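Local structure of valine-pyruvate aminotransferase (Salmonella typhimurium, 3G7Q) at residues 133-138 with 151-156; 227-232 with 305-310; 244-249 with 260-265; 329-334 with 344-349. The protein probably transfers the amino group of L-valine to pyruvate with pyridoxal 5'-phosphate as cofactor, giving L-alanine and 3-methyl-2-oxobutanoate. All blocks are in the same frame, centred on the assembly; numbering follows the deposited sequence. Where two conformers were deposited one is given.

The four contacts sample how a class I aminotransferase chain packs around its sheets. Contacts 1 and 3 both reach the seven-stranded mixed sheet, with centres about 21 Å apart: contact 1 at the outermost strand 151-153, contact 3 in the hairpin of strands 242-247 and 259-262. Contact 4 belongs to the second, six-stranded sheet, about 35 Å from contact 3 between centres and across the chain's centre from it. Contact 2 sets a loop on helix 299-325. Along the chain, contact 1 comes first, contact 3 nests inside the loop closed by contact 2, and contact 4 follows; helix 299-325, which carries half of contact 2, runs on toward strand 332-334.

Contact 1. Residues 133-138 with 151-156; sequences PLAPEY and FVSARP
Ala135 turns its methyl group onto the other segment, where CB lies 3.7 Å from Ser153 CB and 3.6 Å from Ala154 O. These van der Waals contacts join the loop 133-138 to the end of strand 151-153, the outermost strand, within this chain, of the seven-stranded sheet. That strand runs parallel to strand 129-132, so the loop leaving one strand packs on the end of its neighbour. Ala154 answers in the reverse sense: its CB rests 3.6 Å from Pro133 O, so each alanine methyl sits by a carbonyl oxygen of the opposite segment.

Further along, the contact is made by a proline ring. Pro156 lays its CB, CG and CD against Ala135 O, the closest being CG at 3.2 Å. The same CB meets Leu134 CD1 at 3.6 Å, and these two side chains cross at about a right angle. Although Leu134 leaves its backbone away from the other segment, its chi2 of 46° helps bring the CD1 branch back to the proline. Tyr168 of strand 165-169 packs on both.

Polar links are indirect. One water donates to Pro133 O at 2.8 Å and, more loosely, to Arg155 O at 3.1 Å. A second accepts from Glu137 N and donates to Ser153 OG, which also bonds to Pro375 O.

Direct contact is thus made by carbon against carbon or carbonyl oxygen, and water carries the polar connections. Ala135 O, buried with no hydrogen-bonding partner in the model, is approached by the C-H groups of Pro156, which probably give modest electrostatic compensation.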
loop_
_atom_site.group_PDB
_atom_site.type_symbol
_atom_site.label_atom_id
_atom_site.label_comp_id
_atom_site.label_asym_id
_atom_site.label_seq_id
_atom_site.Cartn_x
_atom_site.Cartn_y
_atom_site.Cartn_z
ATOM N N PRO A 133 23.994 7.246 -9.226
ATOM C CA PRO A 133 25.359 7.749 -9.439
ATOM C C PRO A 133 26.312 7.505 -8.282
ATOM O O PRO A 133 27.524 7.676 -8.435
ATOM C CB PRO A 133 25.152 9.259 -9.663
ATOM C CG PRO A 133 23.878 9.574 -9.019
ATOM C CD PRO A 133 23.026 8.336 -9.003
ATOM N N LEU A 134 25.776 7.095 -7.143
ATOM C CA LEU A 134 26.606 6.801 -5.994
ATOM C C LEU A 134 26.117 5.488 -5.341
ATOM O O LEU A 134 25.460 5.499 -4.321
ATOM C CB LEU A 134 26.643 7.987 -5.023
ATOM C CG LEU A 134 27.659 8.072 -3.843
ATOM C CD1 LEU A 134 29.031 7.729 -4.233
ATOM C CD2 LEU A 134 27.648 9.458 -3.268
ATOM N N ALA A 135 26.508 4.378 -5.928
ATOM C CA ALA A 135 26.257 3.079 -5.302
ATOM C C ALA A 135 27.237 2.941 -4.133
ATOM O O ALA A 135 28.322 3.498 -4.194
ATOM C CB ALA A 135 26.452 1.976 -6.308
ATOM N N PRO A 136 26.892 2.172 -3.081
ATOM C CA PRO A 136 25.692 1.370 -2.885
ATOM C C PRO A 136 24.463 2.147 -2.401
ATOM O O PRO A 136 24.578 3.146 -1.681
ATOM C CB PRO A 136 26.124 0.360 -1.815
ATOM C CG PRO A 136 27.104 1.103 -1.023
ATOM C CD PRO A 136 27.810 2.049 -1.937
ATOM N N GLU A 137 23.304 1.658 -2.816
ATOM C CA GLU A 137 22.004 2.204 -2.472
ATOM C C GLU A 137 21.122 1.053 -2.035
ATOM O O GLU A 137 21.330 -0.086 -2.451
ATOM C CB GLU A 137 21.372 2.886 -3.689
ATOM C CG GLU A 137 21.891 4.278 -3.990
ATOM C CD GLU A 137 21.407 5.334 -2.987
ATOM O OE1 GLU A 137 20.591 5.005 -2.106
ATOM O OE2 GLU A 137 21.861 6.488 -3.081
ATOM N N TYR A 138 20.159 1.338 -1.176
ATOM C CA TYR A 138 19.211 0.333 -0.728
ATOM C C TYR A 138 18.097 0.027 -1.732
ATOM O O TYR A 138 17.781 -1.134 -1.957
ATOM C CB TYR A 138 18.589 0.757 0.604
ATOM C CG TYR A 138 17.367 -0.052 0.959
ATOM C CD1 TYR A 138 17.494 -1.355 1.403
ATOM C CD2 TYR A 138 16.090 0.480 0.837
ATOM C CE1 TYR A 138 16.383 -2.124 1.724
ATOM C CE2 TYR A 138 14.961 -0.286 1.148
ATOM C CZ TYR A 138 15.121 -1.589 1.593
ATOM O OH TYR A 138 14.034 -2.391 1.906
ATOM N N PHE A 151 18.189 -1.071 -13.685
ATOM C CA PHE A 151 19.073 -0.306 -12.808
ATOM C C PHE A 151 20.513 -0.292 -13.286
ATOM O O PHE A 151 21.049 -1.332 -13.681
ATOM C CB PHE A 151 19.121 -0.886 -11.393
ATOM C CG PHE A 151 17.807 -0.902 -10.667
ATOM C CD1 PHE A 151 16.903 0.147 -10.773
ATOM C CD2 PHE A 151 17.521 -1.931 -9.784
ATOM C CE1 PHE A 151 15.704 0.132 -10.073
ATOM C CE2 PHE A 151 16.330 -1.947 -9.075
ATOM C CZ PHE A 151 15.422 -0.912 -9.225
ATOM N N VAL A 152 21.148 0.881 -13.208
ATOM C CA VAL A 152 22.563 1.034 -13.511
ATOM C C VAL A 152 23.209 1.744 -12.326
ATOM O O VAL A 152 22.763 2.825 -11.958
ATOM C CB VAL A 152 22.823 1.863 -14.766
ATOM C CG1 VAL A 152 24.326 2.051 -14.950
ATOM C CG2 VAL A 152 22.213 1.199 -15.988
ATOM N N SER A 153 24.224 1.112 -11.735
ATOM C CA SER A 153 24.978 1.641 -10.578
ATOM C C SER A 153 26.310 2.106 -11.076
ATOM O O SER A 153 26.950 1.420 -11.870
ATOM C CB SER A 153 25.267 0.569 -9.542
ATOM O OG SER A 153 24.116 0.194 -8.802
ATOM N N ALA A 154 26.739 3.274 -10.626
ATOM C CA ALA A 154 28.044 3.780 -10.969
ATOM C C ALA A 154 28.984 3.396 -9.832
ATOM O O ALA A 154 28.594 3.514 -8.691
ATOM C CB ALA A 154 27.967 5.294 -11.132
ATOM N N ARG A 155 30.198 2.929 -10.134
ATOM C CA ARG A 155 31.164 2.616 -9.094
ATOM C C ARG A 155 31.631 3.916 -8.436
ATOM O O ARG A 155 32.077 4.821 -9.126
ATOM C CB ARG A 155 32.393 1.922 -9.687
ATOM C CG ARG A 155 33.377 1.499 -8.625
ATOM C CD ARG A 155 34.692 0.959 -9.147
ATOM N NE ARG A 155 34.532 -0.305 -9.867
ATOM C CZ ARG A 155 35.542 -1.060 -10.304
ATOM N NH1 ARG A 155 36.807 -0.748 -10.040
ATOM N NH2 ARG A 155 35.278 -2.180 -10.959
ATOM N N PRO A 156 31.573 4.008 -7.106
ATOM C CA PRO A 156 32.029 5.224 -6.477
ATOM C C PRO A 156 33.557 5.274 -6.274
ATOM O O PRO A 156 34.240 4.233 -6.298
ATOM C CB PRO A 156 31.349 5.136 -5.110
ATOM C CG PRO A 156 31.417 3.694 -4.790
ATOM C CD PRO A 156 31.095 3.031 -6.116
HETATM O O HOH W 1 30.202 7.282 -9.116
HETATM O O HOH W 2 23.288 0.435 -5.866
#

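Contact 2. Residues 227-232 with 305-310; sequences PGIIFS and TVIKPF. With EDO (1,2-ethanediol), chain E.
Lys308 reaches out from helix 299-325 along the loop 227-232, and its atoms meet that loop one after another. CB starts over Gly228 O at 3.3 Å. With chi1 at 177° CG stands opposite the backbone N, and the chain runs on fully extended, so CG passes from the oxygen of Gly228 toward that of Ile230. CD lies 3.3 Å from Ile230 O and CE is nearer still, at 3.2 Å. At the tip, in the conformer described, NZ donates to O1 of a 1,2-ethanediol molecule, probably from the crystallisation liquor, at 2.7 Å, and to a water within hydrogen-bonding distance of Ile230 O, Ser232 O and the same diol oxygen, any two of which it can donate to at a time. Glu304 adds a long, weak ion pair.

The loop follows strand 216-219, precedes strand 242-247 of the large sheet and lies here against the long helix. It bends in an inverse gamma turn centred on Ile229, with a weak backbone bond from Ile230 N to Gly228 O.

One residue earlier on the helix, Ile307 points into the loop: its CG2 meets Ile229 CG1 at 3.6 Å and Pro227 O at the same distance, the two isoleucines crossing at roughly a right angle. Phe231 presents its ring edge, CE1 lying 3.8 Å from Lys308 O, while Tyr311 and Val315 of the same helix also touch this phenylalanine.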
loop_
_atom_site.group_PDB
_atom_site.type_symbol
_atom_site.label_atom_id
_atom_site.label_comp_id
_atom_site.label_asym_id
_atom_site.label_seq_id
_atom_site.Cartn_x
_atom_site.Cartn_y
_atom_site.Cartn_z
ATOM N N PRO A 227 12.956 12.458 9.837
ATOM C CA PRO A 227 13.203 12.335 11.280
ATOM C C PRO A 227 14.490 12.942 11.809
ATOM O O PRO A 227 14.722 12.930 13.020
ATOM C CB PRO A 227 13.203 10.823 11.474
ATOM C CG PRO A 227 13.855 10.333 10.229
ATOM C CD PRO A 227 13.286 11.204 9.132
ATOM N N GLY A 228 15.318 13.499 10.941
ATOM C CA GLY A 228 16.518 14.197 11.396
ATOM C C GLY A 228 17.647 13.325 11.900
ATOM O O GLY A 228 18.462 13.771 12.683
ATOM N N ILE A 229 17.713 12.095 11.417
ATOM C CA ILE A 229 18.796 11.167 11.791
ATOM C C ILE A 229 19.988 11.418 10.852
ATOM O O ILE A 229 20.318 10.586 9.966
ATOM C CB ILE A 229 18.325 9.704 11.770
ATOM C CG1 ILE A 229 17.026 9.499 12.583
ATOM C CG2 ILE A 229 19.473 8.777 12.347
ATOM C CD1 ILE A 229 16.318 8.192 12.411
ATOM N N ILE A 230 20.615 12.556 11.066
ATOM C CA ILE A 230 21.749 13.018 10.283
ATOM C C ILE A 230 22.727 13.685 11.207
ATOM O O ILE A 230 22.348 14.524 12.049
ATOM C CB ILE A 230 21.268 13.938 9.117
ATOM C CG1 ILE A 230 22.440 14.338 8.232
ATOM C CG2 ILE A 230 20.518 15.177 9.686
ATOM C CD1 ILE A 230 22.015 14.973 6.911
ATOM N N PHE A 231 24.002 13.327 11.053
ATOM C CA PHE A 231 25.072 13.782 11.925
ATOM C C PHE A 231 26.125 14.642 11.212
ATOM O O PHE A 231 27.211 14.897 11.746
ATOM C CB PHE A 231 25.759 12.565 12.545
ATOM C CG PHE A 231 24.792 11.463 12.970
ATOM C CD1 PHE A 231 23.719 11.737 13.808
ATOM C CD2 PHE A 231 24.974 10.151 12.555
ATOM C CE1 PHE A 231 22.858 10.760 14.193
ATOM C CE2 PHE A 231 24.107 9.177 12.935
ATOM C CZ PHE A 231 23.050 9.464 13.726
ATOM N N SER A 232 25.863 15.002 9.977
ATOM C CA SER A 232 26.807 15.771 9.225
ATOM C C SER A 232 26.094 16.956 8.644
ATOM O O SER A 232 24.862 17.022 8.687
ATOM C CB SER A 232 27.343 14.931 8.075
ATOM O OG SER A 232 26.223 14.590 7.256
ATOM N N THR A 305 15.815 17.330 18.842
ATOM C CA THR A 305 16.219 17.267 20.257
ATOM C C THR A 305 16.096 15.927 20.956
ATOM O O THR A 305 16.646 15.749 22.036
ATOM C CB THR A 305 15.413 18.311 21.055
ATOM O OG1 THR A 305 14.058 17.904 21.157
ATOM C CG2 THR A 305 15.485 19.682 20.363
ATOM N N VAL A 306 15.408 14.982 20.345
ATOM C CA VAL A 306 15.229 13.669 20.971
ATOM C C VAL A 306 15.789 12.557 20.084
ATOM O O VAL A 306 16.647 11.773 20.502
ATOM C CB VAL A 306 13.743 13.401 21.275
ATOM C CG1 VAL A 306 13.538 11.963 21.802
ATOM C CG2 VAL A 306 13.200 14.433 22.274
ATOM N N ILE A 307 15.322 12.522 18.843
ATOM C CA ILE A 307 15.739 11.488 17.908
ATOM C C ILE A 307 17.217 11.592 17.510
ATOM O O ILE A 307 17.977 10.648 17.735
ATOM C CB ILE A 307 14.841 11.498 16.656
ATOM C CG1 ILE A 307 13.393 11.130 17.038
ATOM C CG2 ILE A 307 15.375 10.530 15.596
ATOM C CD1 ILE A 307 12.385 11.263 15.907
ATOM N N LYS A 308 17.627 12.709 16.924
ATOM C CA LYS A 308 19.009 12.813 16.478
ATOM C C LYS A 308 20.034 12.507 17.597
ATOM O O LYS A 308 20.946 11.717 17.394
ATOM C CB LYS A 308 19.274 14.202 15.879
ATOM C CG LYS A 308 20.716 14.407 15.448
ATOM C CD LYS A 308 20.897 15.759 14.790
ATOM C CE LYS A 308 22.359 16.157 14.745
ATOM N NZ LYS A 308 22.573 17.467 14.040
ATOM N N PRO A 309 19.901 13.135 18.773
ATOM C CA PRO A 309 20.918 12.836 19.808
ATOM C C PRO A 309 20.962 11.389 20.282
ATOM O O PRO A 309 22.028 10.896 20.671
ATOM C CB PRO A 309 20.547 13.757 20.971
ATOM C CG PRO A 309 19.520 14.642 20.473
ATOM C CD PRO A 309 18.931 14.138 19.244
ATOM N N PHE A 310 19.807 10.736 20.314
ATOM C CA PHE A 310 19.743 9.334 20.684
ATOM C C PHE A 310 20.586 8.497 19.733
ATOM O O PHE A 310 21.407 7.698 20.173
ATOM C CB PHE A 310 18.300 8.814 20.664
ATOM C CG PHE A 310 18.199 7.323 20.917
ATOM C CD1 PHE A 310 18.320 6.408 19.882
ATOM C CD2 PHE A 310 17.964 6.861 22.199
ATOM C CE1 PHE A 310 18.225 5.024 20.156
ATOM C CE2 PHE A 310 17.870 5.517 22.454
ATOM C CZ PHE A 310 18.003 4.614 21.433
HETATM C C1 EDO E . 26.202 16.586 14.654
HETATM O O1 EDO E . 25.201 17.002 13.670
HETATM C C2 EDO E . 25.719 15.448 15.572
HETATM O O2 EDO E . 25.348 16.006 16.867
HETATM O O HOH W 3 23.461 17.024 11.592
#

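Contact 3. Residues 244-249 with 260-265; sequences LCMSLS and IIIAND
Strand segments 244-247 and 260-262 run antiparallel, their axes 4.7 Å apart at closest approach and their directions 155° apart, held by four backbone hydrogen bonds of 2.8 Å in two reciprocal pairs: Leu244 N to Ile262 O and Ile262 N to Leu244 O, Met246 N to Ile260 O and Ile260 N to Met246 O. Around the non-hydrogen-bonded pair Cys245 and Ile261, CA-H...O contacts fill in: Cys245 CA lies 3.3 Å from Ile260 O, and Ile261 CA lies 3.5 Å from Leu244 O.

One face of the sheet carries Leu244, Met246, Ile260 and Ile262. The facing pairs touch at their roots, CB to CB at 4.1 Å for both Leu244 with Ile262 and Met246 with Ile260. Met246, a selenomethionine, then reaches diagonally: chi1 of -60° sets CG beside the backbone N and an extended chi2 of -178° carries SE to within 3.9 Å of Ile262 CD1, while chi3 only turns the terminal methyl.

These strands form a beta hairpin within the seven-stranded mixed sheet of the aminotransferase fold. Strand 259-262 runs antiparallel to both its neighbours, strands 242-247 and 101-104.

On the reverse face Cys245 SG lies 4.3 Å from Ile261 CG1, and helices 107-118 and 265-278 cover this side, through Phe111 and Leu114 on the cysteine and Ile268 and Ile271 on the isoleucine. At the end of the strand, Ser247 OG accepts from Ser249 N in an ST turn, while Asn264 OD1 caps the N-terminus of helix 265-278 through Thr267 N.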
loop_
_atom_site.group_PDB
_atom_site.type_symbol
_atom_site.label_atom_id
_atom_site.label_comp_id
_atom_site.label_asym_id
_atom_site.label_seq_id
_atom_site.Cartn_x
_atom_site.Cartn_y
_atom_site.Cartn_z
ATOM N N LEU A 244 11.409 14.543 -4.095
ATOM C CA LEU A 244 11.893 14.287 -2.742
ATOM C C LEU A 244 10.967 13.324 -2.009
ATOM O O LEU A 244 9.788 13.639 -1.853
ATOM C CB LEU A 244 11.978 15.639 -2.031
ATOM C CG LEU A 244 12.419 15.792 -0.580
ATOM C CD1 LEU A 244 13.730 15.098 -0.377
ATOM C CD2 LEU A 244 12.512 17.300 -0.262
ATOM N N CYS A 245 11.496 12.185 -1.537
ATOM C CA CYS A 245 10.692 11.175 -0.847
ATOM C C CYS A 245 10.979 11.244 0.640
ATOM O O CYS A 245 12.144 11.213 1.047
ATOM C CB CYS A 245 10.995 9.781 -1.361
ATOM S SG CYS A 245 10.659 9.650 -3.146
HETATM N N MSE A 246 9.918 11.348 1.436
HETATM C CA MSE A 246 10.015 11.400 2.884
HETATM C C MSE A 246 9.118 10.317 3.455
HETATM O O MSE A 246 8.304 9.727 2.748
HETATM C CB MSE A 246 9.644 12.795 3.403
HETATM C CG MSE A 246 10.554 13.910 2.847
HETATM SE SE MSE A 246 10.053 15.616 3.618
HETATM C CE MSE A 246 11.328 15.239 5.455
ATOM N N SER A 247 9.241 10.065 4.745
ATOM C CA SER A 247 8.475 8.997 5.357
ATOM C C SER A 247 8.303 9.253 6.827
ATOM O O SER A 247 9.090 9.947 7.433
ATOM C CB SER A 247 9.233 7.672 5.161
ATOM O OG SER A 247 8.553 6.586 5.797
ATOM N N LEU A 248 7.249 8.695 7.393
ATOM C CA LEU A 248 7.000 8.787 8.825
ATOM C C LEU A 248 7.642 7.640 9.614
ATOM O O LEU A 248 7.867 7.764 10.801
ATOM C CB LEU A 248 5.490 8.741 9.021
ATOM C CG LEU A 248 4.848 9.072 10.346
ATOM C CD1 LEU A 248 5.301 10.410 10.902
ATOM C CD2 LEU A 248 3.315 9.055 10.100
ATOM N N SER A 249 7.987 6.545 8.959
ATOM C CA SER A 249 8.401 5.338 9.688
ATOM C C SER A 249 9.636 5.485 10.559
ATOM O O SER A 249 9.654 4.996 11.699
ATOM C CB SER A 249 8.599 4.162 8.724
ATOM O OG SER A 249 9.754 4.330 7.959
ATOM N N ILE A 260 5.754 10.100 1.602
ATOM C CA ILE A 260 5.444 11.416 1.085
ATOM C C ILE A 260 6.319 11.690 -0.125
ATOM O O ILE A 260 7.512 11.406 -0.077
ATOM C CB ILE A 260 5.750 12.468 2.165
ATOM C CG1 ILE A 260 4.850 12.258 3.388
ATOM C CG2 ILE A 260 5.606 13.877 1.622
ATOM C CD1 ILE A 260 5.348 12.958 4.647
ATOM N N ILE A 261 5.753 12.227 -1.196
ATOM C CA ILE A 261 6.534 12.591 -2.379
ATOM C C ILE A 261 6.322 14.064 -2.631
ATOM O O ILE A 261 5.178 14.544 -2.672
ATOM C CB ILE A 261 6.131 11.821 -3.639
ATOM C CG1 ILE A 261 6.393 10.325 -3.473
ATOM C CG2 ILE A 261 6.877 12.331 -4.864
ATOM C CD1 ILE A 261 5.732 9.492 -4.592
ATOM N N ILE A 262 7.421 14.786 -2.814
ATOM C CA ILE A 262 7.367 16.228 -3.110
ATOM C C ILE A 262 7.955 16.395 -4.495
ATOM O O ILE A 262 9.085 15.987 -4.731
ATOM C CB ILE A 262 8.121 17.028 -2.025
ATOM C CG1 ILE A 262 7.441 16.797 -0.662
ATOM C CG2 ILE A 262 8.139 18.525 -2.345
ATOM C CD1 ILE A 262 8.314 17.066 0.461
ATOM N N ALA A 263 7.195 16.999 -5.406
ATOM C CA ALA A 263 7.619 17.141 -6.804
ATOM C C ALA A 263 6.803 18.197 -7.501
ATOM O O ALA A 263 5.848 18.727 -6.919
ATOM C CB ALA A 263 7.485 15.787 -7.534
ATOM N N ASN A 264 7.158 18.508 -8.748
ATOM C CA ASN A 264 6.367 19.458 -9.533
ATOM C C ASN A 264 4.950 18.881 -9.714
ATOM O O ASN A 264 4.750 17.670 -9.620
ATOM C CB ASN A 264 7.039 19.836 -10.872
ATOM C CG ASN A 264 7.187 18.666 -11.841
ATOM O OD1 ASN A 264 6.233 17.936 -12.131
ATOM N ND2 ASN A 264 8.388 18.521 -12.397
ATOM N N ASP A 265 3.972 19.752 -9.927
ATOM C CA ASP A 265 2.554 19.304 -9.999
ATOM C C ASP A 265 2.211 18.281 -11.091
ATOM O O ASP A 265 1.306 17.461 -10.894
ATOM C CB ASP A 265 1.596 20.502 -10.047
ATOM C CG ASP A 265 1.934 21.482 -11.125
ATOM O OD1 ASP A 265 2.192 21.064 -12.270
ATOM O OD2 ASP A 265 1.921 22.691 -10.818
#

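Contact 4. Residues 329-334 with 344-349; sequences ERCLIH and LWFKDL
Leu332 CD1 makes an off-centre CH-pi contact with the six-membered ring of Trp345, 4.0 Å from its centroid. Both side chains point the same way from neighbouring strands, and the methyl is a bump received between the indole and the aliphatic part of Lys347, whose CD lies 3.8 Å from Leu332 CD1. Lys347 CB also sits above the ring plane, toward the rim. The lysine tip turns away instead to Asp348, in a salt bridge of 3.0 Å from NZ to OD2.

On the Leu344 side of the hairpin, the bump is the sulfur of Cys331. Chi1 of -174° sends SG into the angle between Leu344 CB, at 3.9 Å, and Phe346 CE1, at 3.8 Å, meeting the phenyl ring obliquely. Arg330 O faces the edge of that ring, in its plane, 3.4 Å from CD1. Ile333 CG1 lies alongside Leu344 CD2, and Ile322 of helix 299-325 packs on both residues.

Strands 332-334 and 341-345 form a hairpin in the six-stranded mixed sheet; here Leu332 and Trp345 exchange backbone bonds, N to O in each direction.

Chemically, the pairing splits into an apolar side, with a single cysteine sulfur among Leu344, Phe346 and Ile333, and an indole side whose polar NE1 is satisfied by Gln386. A carbonyl oxygen at the phenyl edge meets the slightly positive C-H rim, which probably makes that approach mildly favourable.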
loop_
_atom_site.group_PDB
_atom_site.type_symbol
_atom_site.label_atom_id
_atom_site.label_comp_id
_atom_site.label_asym_id
_atom_site.label_seq_id
_atom_site.Cartn_x
_atom_site.Cartn_y
_atom_site.Cartn_z
ATOM N N GLU A 329 42.947 -2.434 10.399
ATOM C CA GLU A 329 43.598 -3.494 9.614
ATOM C C GLU A 329 42.643 -4.634 9.265
ATOM O O GLU A 329 42.943 -5.400 8.367
ATOM C CB GLU A 329 44.848 -4.064 10.332
ATOM C CG GLU A 329 45.864 -2.918 10.509
ATOM C CD GLU A 329 47.272 -3.332 10.848
ATOM O OE1 GLU A 329 47.484 -4.471 11.294
ATOM O OE2 GLU A 329 48.177 -2.470 10.690
ATOM N N ARG A 330 41.522 -4.735 9.973
ATOM C CA ARG A 330 40.541 -5.797 9.738
ATOM C C ARG A 330 39.106 -5.302 9.528
ATOM O O ARG A 330 38.233 -6.107 9.218
ATOM C CB ARG A 330 40.583 -6.771 10.912
ATOM C CG ARG A 330 41.912 -7.511 11.044
ATOM C CD ARG A 330 42.088 -8.492 9.955
ATOM N NE ARG A 330 43.299 -9.283 10.130
ATOM C CZ ARG A 330 44.478 -9.051 9.566
ATOM N NH1 ARG A 330 44.681 -8.027 8.751
ATOM N NH2 ARG A 330 45.478 -9.887 9.816
ATOM N N CYS A 331 38.851 -4.009 9.753
ATOM C CA CYS A 331 37.517 -3.441 9.516
ATOM C C CYS A 331 37.532 -1.933 9.330
ATOM O O CYS A 331 37.851 -1.190 10.265
ATOM C CB CYS A 331 36.601 -3.802 10.689
ATOM S SG CYS A 331 34.843 -3.307 10.459
ATOM N N LEU A 332 37.223 -1.486 8.115
ATOM C CA LEU A 332 37.037 -0.071 7.819
ATOM C C LEU A 332 35.521 0.187 7.913
ATOM O O LEU A 332 34.714 -0.622 7.460
ATOM C CB LEU A 332 37.584 0.310 6.462
ATOM C CG LEU A 332 39.099 0.128 6.299
ATOM C CD1 LEU A 332 39.571 0.400 4.877
ATOM C CD2 LEU A 332 39.857 1.032 7.279
ATOM N N ILE A 333 35.162 1.318 8.491
ATOM C CA ILE A 333 33.768 1.658 8.754
ATOM C C ILE A 333 33.415 2.878 7.932
ATOM O O ILE A 333 34.096 3.897 8.004
ATOM C CB ILE A 333 33.583 1.958 10.249
ATOM C CG1 ILE A 333 33.984 0.741 11.117
ATOM C CG2 ILE A 333 32.117 2.349 10.552
ATOM C CD1 ILE A 333 34.006 1.040 12.661
ATOM N N HIS A 334 32.349 2.816 7.138
ATOM C CA HIS A 334 31.982 4.019 6.383
ATOM C C HIS A 334 31.664 5.106 7.403
ATOM O O HIS A 334 31.024 4.842 8.426
ATOM C CB HIS A 334 30.770 3.814 5.482
ATOM C CG HIS A 334 30.585 4.912 4.481
ATOM N ND1 HIS A 334 30.089 6.153 4.825
ATOM C CD2 HIS A 334 30.871 4.972 3.154
ATOM C CE1 HIS A 334 30.058 6.925 3.744
ATOM N NE2 HIS A 334 30.542 6.244 2.721
ATOM N N LEU A 344 30.362 -1.939 6.987
ATOM C CA LEU A 344 31.666 -2.479 7.334
ATOM C C LEU A 344 32.363 -3.018 6.102
ATOM O O LEU A 344 31.800 -3.854 5.394
ATOM C CB LEU A 344 31.518 -3.603 8.352
ATOM C CG LEU A 344 30.639 -3.271 9.587
ATOM C CD1 LEU A 344 30.539 -4.484 10.537
ATOM C CD2 LEU A 344 31.105 -1.996 10.297
ATOM N N TRP A 345 33.584 -2.540 5.868
ATOM C CA TRP A 345 34.430 -2.981 4.774
ATOM C C TRP A 345 35.628 -3.728 5.364
ATOM O O TRP A 345 36.502 -3.110 5.953
ATOM C CB TRP A 345 34.864 -1.799 3.919
ATOM C CG TRP A 345 35.867 -2.102 2.847
ATOM C CD1 TRP A 345 36.075 -3.302 2.207
ATOM C CD2 TRP A 345 36.739 -1.153 2.209
ATOM N NE1 TRP A 345 37.078 -3.164 1.266
ATOM C CE2 TRP A 345 37.496 -1.857 1.246
ATOM C CE3 TRP A 345 36.962 0.215 2.371
ATOM C CZ2 TRP A 345 38.461 -1.235 0.453
ATOM C CZ3 TRP A 345 37.955 0.831 1.582
ATOM C CH2 TRP A 345 38.692 0.091 0.653
ATOM N N PHE A 346 35.633 -5.049 5.198
ATOM C CA PHE A 346 36.681 -5.933 5.703
ATOM C C PHE A 346 37.729 -5.928 4.620
ATOM O O PHE A 346 37.793 -6.807 3.758
ATOM C CB PHE A 346 36.102 -7.316 6.014
ATOM C CG PHE A 346 34.912 -7.259 6.938
ATOM C CD1 PHE A 346 35.039 -6.759 8.231
ATOM C CD2 PHE A 346 33.650 -7.671 6.513
ATOM C CE1 PHE A 346 33.955 -6.706 9.070
ATOM C CE2 PHE A 346 32.565 -7.616 7.364
ATOM C CZ PHE A 346 32.708 -7.128 8.634
ATOM N N LYS A 347 38.560 -4.887 4.634
ATOM C CA LYS A 347 39.432 -4.631 3.469
ATOM C C LYS A 347 40.352 -5.805 3.160
ATOM O O LYS A 347 41.015 -6.319 4.034
ATOM C CB LYS A 347 40.224 -3.317 3.610
ATOM C CG LYS A 347 41.088 -2.969 2.377
ATOM C CD LYS A 347 41.604 -1.509 2.369
ATOM C CE LYS A 347 42.381 -1.207 1.064
ATOM N NZ LYS A 347 43.609 -2.037 0.974
ATOM N N ASP A 348 40.300 -6.244 1.907
ATOM C CA ASP A 348 41.096 -7.374 1.414
ATOM C C ASP A 348 40.779 -8.712 2.126
ATOM O O ASP A 348 41.609 -9.629 2.104
ATOM C CB ASP A 348 42.607 -7.062 1.461
ATOM C CG ASP A 348 42.964 -5.807 0.691
ATOM O OD1 ASP A 348 42.383 -5.552 -0.387
ATOM O OD2 ASP A 348 43.812 -5.068 1.182
ATOM N N LEU A 349 39.598 -8.836 2.743
ATOM C CA LEU A 349 39.192 -10.100 3.366
ATOM C C LEU A 349 39.460 -11.215 2.364
ATOM O O LEU A 349 39.102 -11.104 1.181
ATOM C CB LEU A 349 37.690 -10.084 3.702
ATOM C CG LEU A 349 37.133 -11.212 4.577
ATOM C CD1 LEU A 349 37.773 -11.154 5.965
ATOM C CD2 LEU A 349 35.592 -11.116 4.688
#